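Local atomic coordinates of Ctr9 protein (Myceliophthora thermophila, PDB entry 6AF0), a protein that probably binds the RNA polymerase II complex and is built largely of tetratricopeptide-type helical repeats. Residues L528-L534 with A556-C561. Numbering follows the deposited sequence.
Sequences LLPPQLL and AALDSC
S560 turns its hydroxyl from the helix 547-566 to the backbone of L529, just before the helix 531-543 begins; the bond ties the entry to helix 531-543 to helix 547-566, and P531 and L534 pack beside it. With OG anti to the backbone N (chi1 176°), the hydroxyl donates to L529 O, the OG to O distance being 2.5 Å. The donor stands 32° out of the carbonyl plane, so it reaches the oxygen partly from above. P530 follows as the N-cap residue, and P531 opens the helix with its ring lying alongside S560 and C561: CG is 3.5 Å from C561 SG, while CD, 3.7 Å from S560 OG, borders the hydroxyl. On the other flank L528 runs along the helix 547-566. Its CB faces S560 CB at 4.0 Å, CD1 meets D559 CB, and CD2 lies over A556 O. One turn into its helix, L534 sends CD1 across the backbone of A556 and A557, 3.7 Å from A557 CA, and its CB meets A557 CB at 3.9 Å. The small methyl of A557 is consistent with the close approach here, 4.4 Å between the CA atoms of P531 and A557. Helix 488-504 packs on L529 and L533, through I503 and L495. This is the packing of a helix-turn-helix pair within a tetratricopeptide repeat. With the hydroxyl gone, as in an alanine at S560, L529 O is likely to lose this donor, and the loop into helix 531-543 would probably be held less firmly. The chemistry is thus one hydrogen bond, from the buried S560, crossing between the segments amid leucine, proline and alanine contacts and linking the approach to helix 531-543 with helix 547-566.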
ATOM      1  N   LEU A 528     -13.202  -0.472  27.078  1.00110.03           N
ATOM      2  CA  LEU A 528     -11.953  -0.027  27.606  1.00107.18           C
ATOM      3  C   LEU A 528     -10.888  -0.852  26.857  1.00114.07           C
ATOM      4  O   LEU A 528     -10.458  -1.920  27.317  1.00117.58           O
ATOM      5  CB  LEU A 528     -11.954  -0.173  29.130  1.00108.44           C
ATOM      6  CG  LEU A 528     -13.229   0.261  29.881  1.00115.58           C
ATOM      7  CD1 LEU A 528     -12.945   0.462  31.369  1.00110.42           C
ATOM      8  CD2 LEU A 528     -13.858   1.532  29.332  1.00116.48           C
ATOM      9  N   LEU A 529     -10.539  -0.357  25.661  1.00103.28           N
ATOM     10  CA  LEU A 529      -9.417  -0.849  24.841  1.00 93.76           C
ATOM     11  C   LEU A 529      -8.224   0.069  25.153  1.00 93.81           C
ATOM     12  O   LEU A 529      -8.336   0.943  26.015  1.00 92.05           O
ATOM     13  CB  LEU A 529      -9.769  -0.756  23.357  1.00 91.32           C
ATOM     14  CG  LEU A 529     -10.978  -1.484  22.783  1.00 90.90           C
ATOM     15  CD1 LEU A 529     -11.920  -1.933  23.881  1.00100.42           C
ATOM     16  CD2 LEU A 529     -11.720  -0.591  21.791  1.00 87.54           C
ATOM     17  N   PRO A 530      -7.079  -0.096  24.456  1.00 92.78           N
ATOM     18  CA  PRO A 530      -5.986   0.805  24.822  1.00 91.09           C
ATOM     19  C   PRO A 530      -6.357   2.294  24.631  1.00 96.06           C
ATOM     20  O   PRO A 530      -7.059   2.650  23.663  1.00 94.08           O
ATOM     21  CB  PRO A 530      -4.831   0.381  23.903  1.00 93.46           C
ATOM     22  CG  PRO A 530      -5.176  -0.985  23.415  1.00 96.64           C
ATOM     23  CD  PRO A 530      -6.675  -1.072  23.429  1.00100.61           C
ATOM     24  N   PRO A 531      -5.904   3.155  25.563  1.00 88.80           N
ATOM     25  CA  PRO A 531      -6.254   4.582  25.630  1.00 86.32           C
ATOM     26  C   PRO A 531      -5.967   5.399  24.361  1.00 86.32           C
ATOM     27  O   PRO A 531      -6.749   6.274  23.987  1.00 80.21           O
ATOM     28  CB  PRO A 531      -5.369   5.094  26.768  1.00 84.76           C
ATOM     29  CG  PRO A 531      -5.136   3.910  27.619  1.00 86.17           C
ATOM     30  CD  PRO A 531      -5.012   2.769  26.667  1.00 85.42           C
ATOM     31  N   GLN A 532      -4.842   5.132  23.719  1.00 83.21           N
ATOM     32  CA  GLN A 532      -4.450   5.930  22.584  1.00 81.33           C
ATOM     33  C   GLN A 532      -5.477   5.780  21.470  1.00 76.68           C
ATOM     34  O   GLN A 532      -5.947   6.768  20.896  1.00 78.39           O
ATOM     35  CB  GLN A 532      -3.061   5.526  22.118  1.00 89.82           C
ATOM     36  CG  GLN A 532      -1.978   5.788  23.162  1.00 89.08           C
ATOM     37  CD  GLN A 532      -1.746   4.617  24.080  1.00 92.59           C
ATOM     38  OE1 GLN A 532      -2.568   3.692  24.151  1.00107.50           O
ATOM     39  NE2 GLN A 532      -0.617   4.634  24.783  1.00 89.76           N
ATOM     40  N   LEU A 533      -5.849   4.543  21.188  1.00 68.84           N
ATOM     41  CA  LEU A 533      -6.847   4.292  20.169  1.00 73.38           C
ATOM     42  C   LEU A 533      -8.141   5.080  20.458  1.00 74.75           C
ATOM     43  O   LEU A 533      -8.654   5.786  19.605  1.00 82.44           O
ATOM     44  CB  LEU A 533      -7.138   2.792  20.075  1.00 73.36           C
ATOM     45  CG  LEU A 533      -8.186   2.367  19.034  1.00 75.43           C
ATOM     46  CD1 LEU A 533      -7.755   2.701  17.619  1.00 76.71           C
ATOM     47  CD2 LEU A 533      -8.486   0.883  19.117  1.00 80.56           C
ATOM     48  N   LEU A 534      -8.653   4.950  21.672  1.00 72.02           N
ATOM     49  CA  LEU A 534      -9.890   5.618  22.079  1.00 72.60           C
ATOM     50  C   LEU A 534      -9.787   7.126  21.991  1.00 73.28           C
ATOM     51  O   LEU A 534     -10.715   7.793  21.531  1.00 77.01           O
ATOM     52  CB  LEU A 534     -10.247   5.237  23.515  1.00 80.92           C
ATOM     53  CG  LEU A 534     -10.386   3.740  23.823  1.00 85.02           C
ATOM     54  CD1 LEU A 534     -10.570   3.548  25.316  1.00 89.52           C
ATOM     55  CD2 LEU A 534     -11.546   3.131  23.045  1.00 85.67           C
ATOM     56  N   ALA A 556     -13.815   7.250  28.325  1.00 86.48           N
ATOM     57  CA  ALA A 556     -13.516   5.820  28.199  1.00 96.68           C
ATOM     58  C   ALA A 556     -12.009   5.560  28.187  1.00 93.67           C
ATOM     59  O   ALA A 556     -11.531   4.565  28.739  1.00110.89           O
ATOM     60  CB  ALA A 556     -14.157   5.254  26.941  1.00100.32           C
ATOM     61  N   ALA A 557     -11.273   6.464  27.552  1.00 88.14           N
ATOM     62  CA  ALA A 557      -9.808   6.408  27.520  1.00 89.58           C
ATOM     63  C   ALA A 557      -9.188   6.570  28.901  1.00 88.85           C
ATOM     64  O   ALA A 557      -8.254   5.850  29.263  1.00 88.28           O
ATOM     65  CB  ALA A 557      -9.271   7.487  26.607  1.00 87.74           C
ATOM     66  N   LEU A 558      -9.697   7.547  29.644  1.00 85.00           N
ATOM     67  CA  LEU A 558      -9.283   7.773  31.021  1.00 80.25           C
ATOM     68  C   LEU A 558      -9.529   6.544  31.875  1.00 86.03           C
ATOM     69  O   LEU A 558      -8.633   6.069  32.568  1.00 91.65           O
ATOM     70  CB  LEU A 558     -10.020   8.978  31.614  1.00 78.11           C
ATOM     71  CG  LEU A 558      -9.560  10.349  31.118  1.00 77.95           C
ATOM     72  CD1 LEU A 558     -10.443  11.448  31.675  1.00 78.21           C
ATOM     73  CD2 LEU A 558      -8.109  10.600  31.499  1.00 80.56           C
ATOM     74  N   ASP A 559     -10.743   6.013  31.818  1.00 91.56           N
ATOM     75  CA  ASP A 559     -11.063   4.831  32.598  1.00 91.53           C
ATOM     76  C   ASP A 559     -10.054   3.750  32.254  1.00 94.99           C
ATOM     77  O   ASP A 559      -9.407   3.168  33.129  1.00 89.40           O
ATOM     78  CB  ASP A 559     -12.483   4.378  32.303  1.00 87.22           C
ATOM     79  CG  ASP A 559     -13.503   5.375  32.783  1.00 95.57           C
ATOM     80  OD1 ASP A 559     -13.218   6.109  33.760  1.00 92.62           O
ATOM     81  OD2 ASP A 559     -14.589   5.432  32.170  1.00105.42           O
ATOM     82  N   SER A 560      -9.893   3.538  30.956  1.00 95.61           N
ATOM     83  CA  SER A 560      -8.988   2.530  30.450  1.00 96.19           C
ATOM     84  C   SER A 560      -7.569   2.710  30.997  1.00 94.16           C
ATOM     85  O   SER A 560      -6.941   1.723  31.338  1.00102.11           O
ATOM     86  CB  SER A 560      -8.996   2.528  28.922  1.00 94.23           C
ATOM     87  OG  SER A 560      -8.038   1.604  28.424  1.00100.56           O
ATOM     88  N   CYS A 561      -7.076   3.951  31.080  1.00 94.48           N
ATOM     89  CA  CYS A 561      -5.760   4.236  31.713  1.00 99.54           C
ATOM     90  C   CYS A 561      -5.728   3.874  33.192  1.00 95.82           C
ATOM     91  O   CYS A 561      -4.700   3.456  33.721  1.00 94.39           O
ATOM     92  CB  CYS A 561      -5.371   5.717  31.641  1.00101.64           C
ATOM     93  SG  CYS A 561      -5.052   6.414  30.020  1.00117.14           S
TER